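Long-range contacts in hexokinase (PDB 1BDG), which binds glucose and, as a hexokinase, catalyses the ATP-dependent phosphorylation of hexoses to hexose 6-phosphates at the entry to glycolysis: residues E14-F19 and R364-M369; K306-G311 and P357-I362; F54-T59 and E243-T248. All blocks are in the same frame, centred on the assembly; numbering follows the deposited sequence.

Contact 1 (E14-F19 and R364-M369); sequences EILKPF and RYACEM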
loop_
_atom_site.group_PDB
_atom_site.type_symbol
_atom_site.label_atom_id
_atom_site.label_comp_id
_atom_site.label_asym_id
_atom_site.label_seq_id
_atom_site.Cartn_x
_atom_site.Cartn_y
_atom_site.Cartn_z
ATOM N N GLU A 14 -10.609 24.422 14.510
ATOM C CA GLU A 14 -9.332 25.066 14.770
ATOM C C GLU A 14 -8.203 24.063 15.048
ATOM O O GLU A 14 -7.054 24.266 14.636
ATOM C CB GLU A 14 -9.515 26.044 15.937
ATOM C CG GLU A 14 -8.594 27.245 15.900
ATOM C CD GLU A 14 -8.688 28.016 14.594
ATOM O OE1 GLU A 14 -9.738 27.896 13.900
ATOM O OE2 GLU A 14 -7.707 28.731 14.257
ATOM N N ILE A 15 -8.541 22.973 15.723
ATOM C CA ILE A 15 -7.567 21.935 16.072
ATOM C C ILE A 15 -7.204 21.117 14.829
ATOM O O ILE A 15 -6.021 20.833 14.572
ATOM C CB ILE A 15 -8.138 21.021 17.222
ATOM C CG1 ILE A 15 -8.356 21.875 18.476
ATOM C CG2 ILE A 15 -7.219 19.824 17.510
ATOM C CD1 ILE A 15 -9.439 21.390 19.376
ATOM N N LEU A 16 -8.222 20.780 14.035
ATOM C CA LEU A 16 -8.022 20.004 12.812
ATOM C C LEU A 16 -7.623 20.840 11.599
ATOM O O LEU A 16 -7.403 20.308 10.516
ATOM C CB LEU A 16 -9.262 19.171 12.499
ATOM C CG LEU A 16 -9.588 18.166 13.598
ATOM C CD1 LEU A 16 -10.779 17.364 13.180
ATOM C CD2 LEU A 16 -8.393 17.265 13.846
ATOM N N LYS A 17 -7.449 22.139 11.798
ATOM C CA LYS A 17 -7.059 23.013 10.696
ATOM C C LYS A 17 -5.727 22.614 10.030
ATOM O O LYS A 17 -5.601 22.680 8.814
ATOM C CB LYS A 17 -7.067 24.486 11.134
ATOM C CG LYS A 17 -7.283 25.454 9.990
ATOM C CD LYS A 17 -7.667 26.842 10.445
ATOM C CE LYS A 17 -7.456 27.793 9.275
ATOM N NZ LYS A 17 -7.818 29.215 9.514
ATOM N N PRO A 18 -4.738 22.138 10.805
ATOM C CA PRO A 18 -3.471 21.749 10.183
ATOM C C PRO A 18 -3.597 20.629 9.168
ATOM O O PRO A 18 -2.613 20.303 8.518
ATOM C CB PRO A 18 -2.626 21.317 11.373
ATOM C CG PRO A 18 -3.075 22.244 12.414
ATOM C CD PRO A 18 -4.584 22.157 12.264
ATOM N N PHE A 19 -4.770 19.983 9.111
ATOM C CA PHE A 19 -5.038 18.907 8.140
ATOM C C PHE A 19 -5.575 19.499 6.840
ATOM O O PHE A 19 -5.498 18.861 5.802
ATOM C CB PHE A 19 -6.086 17.921 8.653
ATOM C CG PHE A 19 -5.589 16.974 9.682
ATOM C CD1 PHE A 19 -5.482 17.366 11.011
ATOM C CD2 PHE A 19 -5.277 15.673 9.343
ATOM C CE1 PHE A 19 -5.079 16.476 11.997
ATOM C CE2 PHE A 19 -4.866 14.761 10.332
ATOM C CZ PHE A 19 -4.769 15.171 11.665
ATOM N N ARG A 364 -17.490 12.855 12.642
ATOM C CA ARG A 364 -17.561 12.714 11.178
ATOM C C ARG A 364 -16.632 13.740 10.512
ATOM O O ARG A 364 -16.111 13.522 9.424
ATOM C CB ARG A 364 -19.000 12.899 10.667
ATOM C CG ARG A 364 -19.229 12.440 9.225
ATOM C CD ARG A 364 -19.897 13.531 8.398
ATOM N NE ARG A 364 -20.289 13.117 7.046
ATOM C CZ ARG A 364 -19.442 12.756 6.076
ATOM N NH1 ARG A 364 -18.124 12.738 6.298
ATOM N NH2 ARG A 364 -19.915 12.437 4.864
ATOM N N TYR A 365 -16.422 14.864 11.180
ATOM C CA TYR A 365 -15.545 15.896 10.656
ATOM C C TYR A 365 -14.102 15.400 10.791
ATOM O O TYR A 365 -13.287 15.567 9.884
ATOM C CB TYR A 365 -15.756 17.192 11.434
ATOM C CG TYR A 365 -14.974 18.367 10.914
ATOM C CD1 TYR A 365 -15.351 19.019 9.746
ATOM C CD2 TYR A 365 -13.866 18.846 11.615
ATOM C CE1 TYR A 365 -14.646 20.125 9.288
ATOM C CE2 TYR A 365 -13.152 19.944 11.169
ATOM C CZ TYR A 365 -13.545 20.584 10.010
ATOM O OH TYR A 365 -12.855 21.692 9.593
ATOM N N ALA A 366 -13.794 14.760 11.913
ATOM C CA ALA A 366 -12.461 14.227 12.119
ATOM C C ALA A 366 -12.136 13.218 11.007
ATOM O O ALA A 366 -11.066 13.286 10.417
ATOM C CB ALA A 366 -12.347 13.600 13.510
ATOM N N CYS A 367 -13.082 12.332 10.686
ATOM C CA CYS A 367 -12.924 11.334 9.610
ATOM C C CYS A 367 -12.671 12.011 8.260
ATOM O O CYS A 367 -11.686 11.716 7.589
ATOM C CB CYS A 367 -14.182 10.462 9.453
ATOM S SG CYS A 367 -14.489 9.213 10.720
ATOM N N GLU A 368 -13.618 12.856 7.846
ATOM C CA GLU A 368 -13.544 13.617 6.598
ATOM C C GLU A 368 -12.184 14.310 6.426
ATOM O O GLU A 368 -11.594 14.267 5.351
ATOM C CB GLU A 368 -14.664 14.678 6.557
ATOM C CG GLU A 368 -14.543 15.661 5.398
ATOM C CD GLU A 368 -15.383 16.929 5.577
ATOM O OE1 GLU A 368 -15.025 17.791 6.418
ATOM O OE2 GLU A 368 -16.387 17.083 4.846
ATOM N N MET A 369 -11.702 14.961 7.482
ATOM C CA MET A 369 -10.425 15.656 7.432
ATOM C C MET A 369 -9.318 14.681 7.097
ATOM O O MET A 369 -8.588 14.865 6.121
ATOM C CB MET A 369 -10.097 16.334 8.768
ATOM C CG MET A 369 -10.950 17.534 9.103
ATOM S SD MET A 369 -11.133 18.653 7.735
ATOM C CE MET A 369 -9.869 19.833 8.083
#
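Leu16 sets its CG beside its own backbone N (chi1 -61°), while Tyr365 swings its ring opposite its N (chi1 -176°), and the two side chains run past each other in opposite senses. The motif is helix-on-helix packing in the hexokinase fold: the C-terminal part of helix 5-16 and the 3-10 turn that follows lie against the long helix 357-389. One branch of Leu16 does most of the touching. Its CD1 enters a notch on the long helix lined by Tyr365, Ala366 and Met369, reaching Ala366 CA at 3.7 Å and passing obliquely to the phenol ring, with Leu16 CD1 3.8 Å from Tyr365 CD2. On the third side Leu16 CD1 is 4.1 Å from Met369 CG. Tyr365 and Met369, one turn apart, also brace each other, since Met369 CG lies 3.9 Å above one face of the Tyr365 ring, toward its rim. The ring has an edge-to-face partner in Phe9, earlier on helix 5-16, and Ile298 and Val295 of helix 288-304 meet Leu16 and Ala366, respectively, so three helices converge here. No hydrogen bond crosses between the segments; the joint is held by apolar packing among largely buried groups. The putative ATP site is not far away: the side chain of Ala366 is about 8 Å from that of Leu328, a residue assigned to nucleotide binding by similarity. Met369 carries its methyl group across to the 3-10 turn, where Met369 CE approaches Phe19 CB at 4.3 Å. The same methyl sits beside a carbonyl already used by the turn, for Leu16 O accepts the bond from Phe19 N at 3.0 Å.

Contact 2 (K306-G311 and P357-I362); sequences KILFRG and PIDNRI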
loop_
_atom_site.group_PDB
_atom_site.type_symbol
_atom_site.label_atom_id
_atom_site.label_comp_id
_atom_site.label_asym_id
_atom_site.label_seq_id
_atom_site.Cartn_x
_atom_site.Cartn_y
_atom_site.Cartn_z
ATOM N N LYS A 306 -11.961 17.622 27.058
ATOM C CA LYS A 306 -13.383 17.709 27.369
ATOM C C LYS A 306 -14.269 18.131 26.174
ATOM O O LYS A 306 -15.412 18.556 26.358
ATOM C CB LYS A 306 -13.590 18.671 28.548
ATOM C CG LYS A 306 -13.439 18.050 29.942
ATOM C CD LYS A 306 -12.038 17.462 30.193
ATOM C CE LYS A 306 -11.874 16.961 31.641
ATOM N NZ LYS A 306 -10.503 16.414 31.873
ATOM N N ILE A 307 -13.762 17.988 24.953
ATOM C CA ILE A 307 -14.525 18.371 23.764
ATOM C C ILE A 307 -15.353 17.222 23.185
ATOM O O ILE A 307 -16.177 17.437 22.309
ATOM C CB ILE A 307 -13.606 19.007 22.686
ATOM C CG1 ILE A 307 -12.740 20.109 23.329
ATOM C CG2 ILE A 307 -14.434 19.660 21.582
ATOM C CD1 ILE A 307 -11.755 20.823 22.393
ATOM N N LEU A 308 -15.157 16.013 23.701
ATOM C CA LEU A 308 -15.905 14.829 23.272
ATOM C C LEU A 308 -16.305 13.976 24.478
ATOM O O LEU A 308 -15.629 13.953 25.495
ATOM C CB LEU A 308 -15.084 13.938 22.323
ATOM C CG LEU A 308 -15.227 13.947 20.793
ATOM C CD1 LEU A 308 -14.746 12.615 20.244
ATOM C CD2 LEU A 308 -16.653 14.161 20.374
ATOM N N PHE A 309 -17.412 13.263 24.340
ATOM C CA PHE A 309 -17.932 12.371 25.379
ATOM C C PHE A 309 -17.802 12.906 26.817
ATOM O O PHE A 309 -17.536 12.151 27.749
ATOM C CB PHE A 309 -17.259 10.992 25.266
ATOM C CG PHE A 309 -17.129 10.481 23.843
ATOM C CD1 PHE A 309 -18.118 10.728 22.895
ATOM C CD2 PHE A 309 -16.008 9.736 23.459
ATOM C CE1 PHE A 309 -17.994 10.244 21.595
ATOM C CE2 PHE A 309 -15.881 9.251 22.158
ATOM C CZ PHE A 309 -16.876 9.507 21.228
ATOM N N ARG A 310 -18.002 14.210 26.985
ATOM C CA ARG A 310 -17.907 14.854 28.297
ATOM C C ARG A 310 -16.629 14.506 29.042
ATOM O O ARG A 310 -16.595 14.556 30.273
ATOM C CB ARG A 310 -19.127 14.514 29.168
ATOM C CG ARG A 310 -20.266 15.488 29.024
ATOM C CD ARG A 310 -20.710 15.533 27.582
ATOM N NE ARG A 310 -21.095 14.203 27.111
ATOM C CZ ARG A 310 -21.346 13.905 25.842
ATOM N NH1 ARG A 310 -21.244 14.841 24.909
ATOM N NH2 ARG A 310 -21.697 12.669 25.508
ATOM N N GLY A 311 -15.584 14.168 28.293
ATOM C CA GLY A 311 -14.308 13.820 28.898
ATOM C C GLY A 311 -14.111 12.346 29.210
ATOM O O GLY A 311 -13.064 11.967 29.719
ATOM N N PRO A 357 -25.270 14.259 19.724
ATOM C CA PRO A 357 -25.194 14.803 18.369
ATOM C C PRO A 357 -23.867 15.534 18.113
ATOM O O PRO A 357 -23.255 15.358 17.059
ATOM C CB PRO A 357 -26.396 15.745 18.325
ATOM C CG PRO A 357 -27.425 14.935 19.055
ATOM C CD PRO A 357 -26.648 14.391 20.248
ATOM N N ILE A 358 -23.404 16.333 19.068
ATOM C CA ILE A 358 -22.132 17.023 18.856
ATOM C C ILE A 358 -21.010 16.018 18.640
ATOM O O ILE A 358 -20.159 16.214 17.783
ATOM C CB ILE A 358 -21.688 17.884 20.033
ATOM C CG1 ILE A 358 -22.688 17.808 21.175
ATOM C CG2 ILE A 358 -21.370 19.291 19.559
ATOM C CD1 ILE A 358 -22.032 18.038 22.531
ATOM N N ASP A 359 -21.024 14.933 19.411
ATOM C CA ASP A 359 -19.977 13.931 19.310
ATOM C C ASP A 359 -19.950 13.321 17.922
ATOM O O ASP A 359 -18.877 13.151 17.323
ATOM C CB ASP A 359 -20.167 12.840 20.362
ATOM C CG ASP A 359 -20.166 13.381 21.776
ATOM O OD1 ASP A 359 -19.319 14.236 22.113
ATOM O OD2 ASP A 359 -21.020 12.929 22.554
ATOM N N ASN A 360 -21.141 13.003 17.419
ATOM C CA ASN A 360 -21.288 12.417 16.096
ATOM C C ASN A 360 -20.787 13.407 15.055
ATOM O O ASN A 360 -19.963 13.058 14.197
ATOM C CB ASN A 360 -22.751 12.077 15.835
ATOM C CG ASN A 360 -23.237 10.901 16.654
ATOM O OD1 ASN A 360 -24.442 10.705 16.819
ATOM N ND2 ASN A 360 -22.311 10.078 17.128
ATOM N N ARG A 361 -21.263 14.645 15.146
ATOM C CA ARG A 361 -20.853 15.696 14.217
ATOM C C ARG A 361 -19.330 15.908 14.253
ATOM O O ARG A 361 -18.666 15.894 13.215
ATOM C CB ARG A 361 -21.589 17.002 14.523
ATOM C CG ARG A 361 -21.100 18.143 13.673
ATOM C CD ARG A 361 -22.129 19.220 13.483
ATOM N NE ARG A 361 -21.613 20.540 13.824
ATOM C CZ ARG A 361 -22.273 21.671 13.601
ATOM N NH1 ARG A 361 -23.476 21.631 13.020
ATOM N NH2 ARG A 361 -21.758 22.833 13.996
ATOM N N ILE A 362 -18.789 16.099 15.458
ATOM C CA ILE A 362 -17.349 16.278 15.671
ATOM C C ILE A 362 -16.572 15.092 15.086
ATOM O O ILE A 362 -15.590 15.296 14.388
ATOM C CB ILE A 362 -17.011 16.415 17.198
ATOM C CG1 ILE A 362 -17.352 17.822 17.695
ATOM C CG2 ILE A 362 -15.572 16.023 17.486
ATOM C CD1 ILE A 362 -17.188 17.997 19.170
#
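Ile358 touches Arg310 lightly in the first turn of helix 357-389, its CD1 lying at the edge of the guanidinium group, 4.1 Å from Arg310 NH1. Here the first turns of helix 357-389 dock on the loop that follows helix 288-304, which ends in a Schellman motif with Lys306 as its C-prime residue. Asp359 comes next and carries the contact. With CG beside its backbone N (chi1 -59°), its carboxylate leans out to the loop and divides its work between two oxygens. OD1 takes the backbone, Phe309 N to Asp359 OD1 at 3.1 Å, the donor arriving from well above the carboxylate plane. OD2 takes the charge: Arg310 NH1 and Arg310 NH2 both lie 3.0 Å from Asp359 OD2, an end-on grip of two nitrogens on one atom, with the planes of guanidinium and carboxylate 42° apart. OD2 also accepts from Glu356 N, just before the helix, so a single carboxylate ties the helix start to the loop. This many donors would probably favour the ionised form. Phe309 flanks the group, its ring turned 67° from the carboxylate, with OD2 in the plane of the ring at its edge. One turn beyond Ile358, Ile362 brings the contact back to apolar packing, buried beside Leu302 of helix 288-304 and Val12 of helix 5-16. Its two branches part: Ile362 CG2 meets Leu308 CD2 at 3.6 Å, while the longer arm ends at Ile307, with Ile362 CD1 4.0 Å from Ile307 CG2.

Contact 3 (F54-T59 and E243-T248); sequences FPSYVT and EVVINT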
loop_
_atom_site.group_PDB
_atom_site.type_symbol
_atom_site.label_atom_id
_atom_site.label_comp_id
_atom_site.label_asym_id
_atom_site.label_seq_id
_atom_site.Cartn_x
_atom_site.Cartn_y
_atom_site.Cartn_z
ATOM N N PHE A 54 14.109 1.184 -5.658
ATOM C CA PHE A 54 14.693 -0.126 -5.943
ATOM C C PHE A 54 14.334 -0.674 -7.325
ATOM O O PHE A 54 13.151 -0.873 -7.621
ATOM C CB PHE A 54 14.234 -1.173 -4.921
ATOM C CG PHE A 54 14.535 -0.832 -3.497
ATOM C CD1 PHE A 54 15.825 -0.927 -3.004
ATOM C CD2 PHE A 54 13.511 -0.479 -2.628
ATOM C CE1 PHE A 54 16.090 -0.682 -1.653
ATOM C CE2 PHE A 54 13.766 -0.235 -1.294
ATOM C CZ PHE A 54 15.061 -0.339 -0.804
ATOM N N PRO A 55 15.336 -0.898 -8.197
ATOM C CA PRO A 55 14.998 -1.443 -9.511
ATOM C C PRO A 55 14.526 -2.871 -9.270
ATOM O O PRO A 55 15.090 -3.585 -8.439
ATOM C CB PRO A 55 16.334 -1.412 -10.248
ATOM C CG PRO A 55 17.327 -1.544 -9.152
ATOM C CD PRO A 55 16.779 -0.629 -8.103
ATOM N N SER A 56 13.438 -3.249 -9.931
ATOM C CA SER A 56 12.864 -4.580 -9.790
ATOM C C SER A 56 13.438 -5.593 -10.795
ATOM O O SER A 56 13.146 -6.790 -10.718
ATOM C CB SER A 56 11.365 -4.481 -9.991
ATOM O OG SER A 56 11.102 -4.129 -11.337
ATOM N N TYR A 57 14.232 -5.106 -11.745
ATOM C CA TYR A 57 14.815 -5.937 -12.790
ATOM C C TYR A 57 13.786 -6.542 -13.751
ATOM O O TYR A 57 14.081 -7.480 -14.486
ATOM C CB TYR A 57 15.753 -6.995 -12.209
ATOM C CG TYR A 57 17.127 -6.467 -11.905
ATOM C CD1 TYR A 57 17.419 -5.902 -10.679
ATOM C CD2 TYR A 57 18.126 -6.511 -12.860
ATOM C CE1 TYR A 57 18.671 -5.391 -10.406
ATOM C CE2 TYR A 57 19.382 -5.998 -12.602
ATOM C CZ TYR A 57 19.655 -5.436 -11.369
ATOM O OH TYR A 57 20.907 -4.917 -11.104
ATOM N N VAL A 58 12.557 -6.041 -13.688
ATOM C CA VAL A 58 11.526 -6.462 -14.621
ATOM C C VAL A 58 11.699 -5.380 -15.670
ATOM O O VAL A 58 11.377 -4.216 -15.425
ATOM C CB VAL A 58 10.101 -6.329 -14.070
ATOM C CG1 VAL A 58 9.104 -6.590 -15.180
ATOM C CG2 VAL A 58 9.869 -7.313 -12.964
ATOM N N THR A 59 12.319 -5.730 -16.784
ATOM C CA THR A 59 12.533 -4.756 -17.833
ATOM C C THR A 59 11.376 -4.677 -18.844
ATOM O O THR A 59 10.850 -3.591 -19.099
ATOM C CB THR A 59 13.890 -4.988 -18.498
ATOM O OG1 THR A 59 13.993 -6.355 -18.916
ATOM C CG2 THR A 59 15.001 -4.707 -17.500
ATOM N N GLU A 243 14.418 -0.055 -20.603
ATOM C CA GLU A 243 13.692 0.229 -19.355
ATOM C C GLU A 243 13.678 -0.833 -18.254
ATOM O O GLU A 243 14.056 -2.000 -18.458
ATOM C CB GLU A 243 12.240 0.577 -19.698
ATOM C CG GLU A 243 12.070 1.515 -20.880
ATOM C CD GLU A 243 10.624 1.827 -21.167
ATOM O OE1 GLU A 243 9.862 0.881 -21.433
ATOM O OE2 GLU A 243 10.256 3.020 -21.126
ATOM N N VAL A 244 13.184 -0.402 -17.094
ATOM C CA VAL A 244 13.052 -1.234 -15.895
ATOM C C VAL A 244 11.937 -0.684 -15.001
ATOM O O VAL A 244 11.747 0.530 -14.889
ATOM C CB VAL A 244 14.355 -1.279 -15.067
ATOM C CG1 VAL A 244 14.603 0.070 -14.382
ATOM C CG2 VAL A 244 14.297 -2.408 -14.048
ATOM N N VAL A 245 11.165 -1.582 -14.411
ATOM C CA VAL A 245 10.098 -1.155 -13.539
ATOM C C VAL A 245 10.765 -0.802 -12.232
ATOM O O VAL A 245 11.506 -1.608 -11.684
ATOM C CB VAL A 245 9.026 -2.269 -13.347
ATOM C CG1 VAL A 245 7.951 -1.813 -12.373
ATOM C CG2 VAL A 245 8.377 -2.604 -14.681
ATOM N N ILE A 246 10.584 0.435 -11.787
ATOM C CA ILE A 246 11.167 0.892 -10.534
ATOM C C ILE A 246 10.172 0.781 -9.391
ATOM O O ILE A 246 9.014 1.151 -9.544
ATOM C CB ILE A 246 11.623 2.371 -10.631
ATOM C CG1 ILE A 246 12.892 2.488 -11.480
ATOM C CG2 ILE A 246 11.904 2.936 -9.245
ATOM C CD1 ILE A 246 14.148 2.077 -10.766
ATOM N N ASN A 247 10.617 0.243 -8.263
ATOM C CA ASN A 247 9.781 0.135 -7.074
ATOM C C ASN A 247 10.207 1.335 -6.218
ATOM O O ASN A 247 11.246 1.317 -5.540
ATOM C CB ASN A 247 10.043 -1.181 -6.348
ATOM C CG ASN A 247 9.295 -1.289 -5.034
ATOM O OD1 ASN A 247 8.388 -0.518 -4.743
ATOM N ND2 ASN A 247 9.673 -2.262 -4.235
ATOM N N THR A 248 9.414 2.397 -6.299
ATOM C CA THR A 248 9.692 3.642 -5.602
ATOM C C THR A 248 9.823 3.453 -4.115
ATOM O O THR A 248 10.796 3.897 -3.523
ATOM C CB THR A 248 8.602 4.680 -5.893
ATOM O OG1 THR A 248 7.371 4.254 -5.300
ATOM C CG2 THR A 248 8.413 4.822 -7.394
HETATM O O HOH W 1 9.200 -1.595 -21.168
#
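Ser56 and Val245 form the tight centre of this contact, where strand 54-55, at the edge of the mixed sheet of the large subdomain, pairs antiparallel with strand 243-247, and the following residues stay hydrogen-bonded to it as far as Val58. Val245 is held through both its backbone N and its backbone O. Ser56 N reaches Val245 O at 3.1 Å almost in line with the carbonyl, and Ser56 OG gives a second bond to Val245 O at 2.6 Å, its donor tilted out of the carbonyl plane. A chi1 of 67°, which tucks OG between the serine's N and carbonyl carbon, puts the hydroxyl there. Val245 N in turn bonds to Val58 O at 2.8 Å. Around these bonds the packing is apolar: Val58 and Val245 lie side by side and point the same way, against Val199 of helix 197-206, while Pro55 CB meets Ile246 CD1 at 4.1 Å on the other face of the sheet. Phe54 and Asn247 make a hydrogen-bonded pair, firm from Asn247 N to Phe54 O at 2.8 Å, weak in the return direction. The Thr59 end, partly exposed, is joined by contact and a water rather than a direct hydrogen bond: the water lies 2.6 Å from Glu243 OE1 but is only weakly bonded to Thr59 O, and Glu243 turns its other oxygen to a salt bridge with Arg391. At the opposite end Asn247 OD1 accepts from Asn223 ND2, and its ND2 bonds weakly to Glu249; both bind the sugar, and bound glucose is about 5 Å from the Asn247 side chain. Asn247 is thus a second-shell residue, its backbone held by the edge strand while its amide bonds to two glucose-binding residues, probably steadying them.

In the fold
From the N terminus, helix 5-16 opens the longest loop, which contact 1 closes only at 364-369. The chain next supplies the edge strand of contact 3, passes through the smaller subdomain and returns to 243-248, closing a loop nested within the first. Contact 2 follows in series, joining the loop after helix 288-304 to the start of helix 357-389, and is likewise nested inside contact 1. None of the loops cross. Contacts 1 and 2 share helix 357-389 and touch through Ile15 CD1 and Ile307 CD1, 3.8 Å apart, in one helical region. Contact 3 completes the sheet edge on the opposite side of the chain's centre, its own centre about 38 Å from that of contact 1.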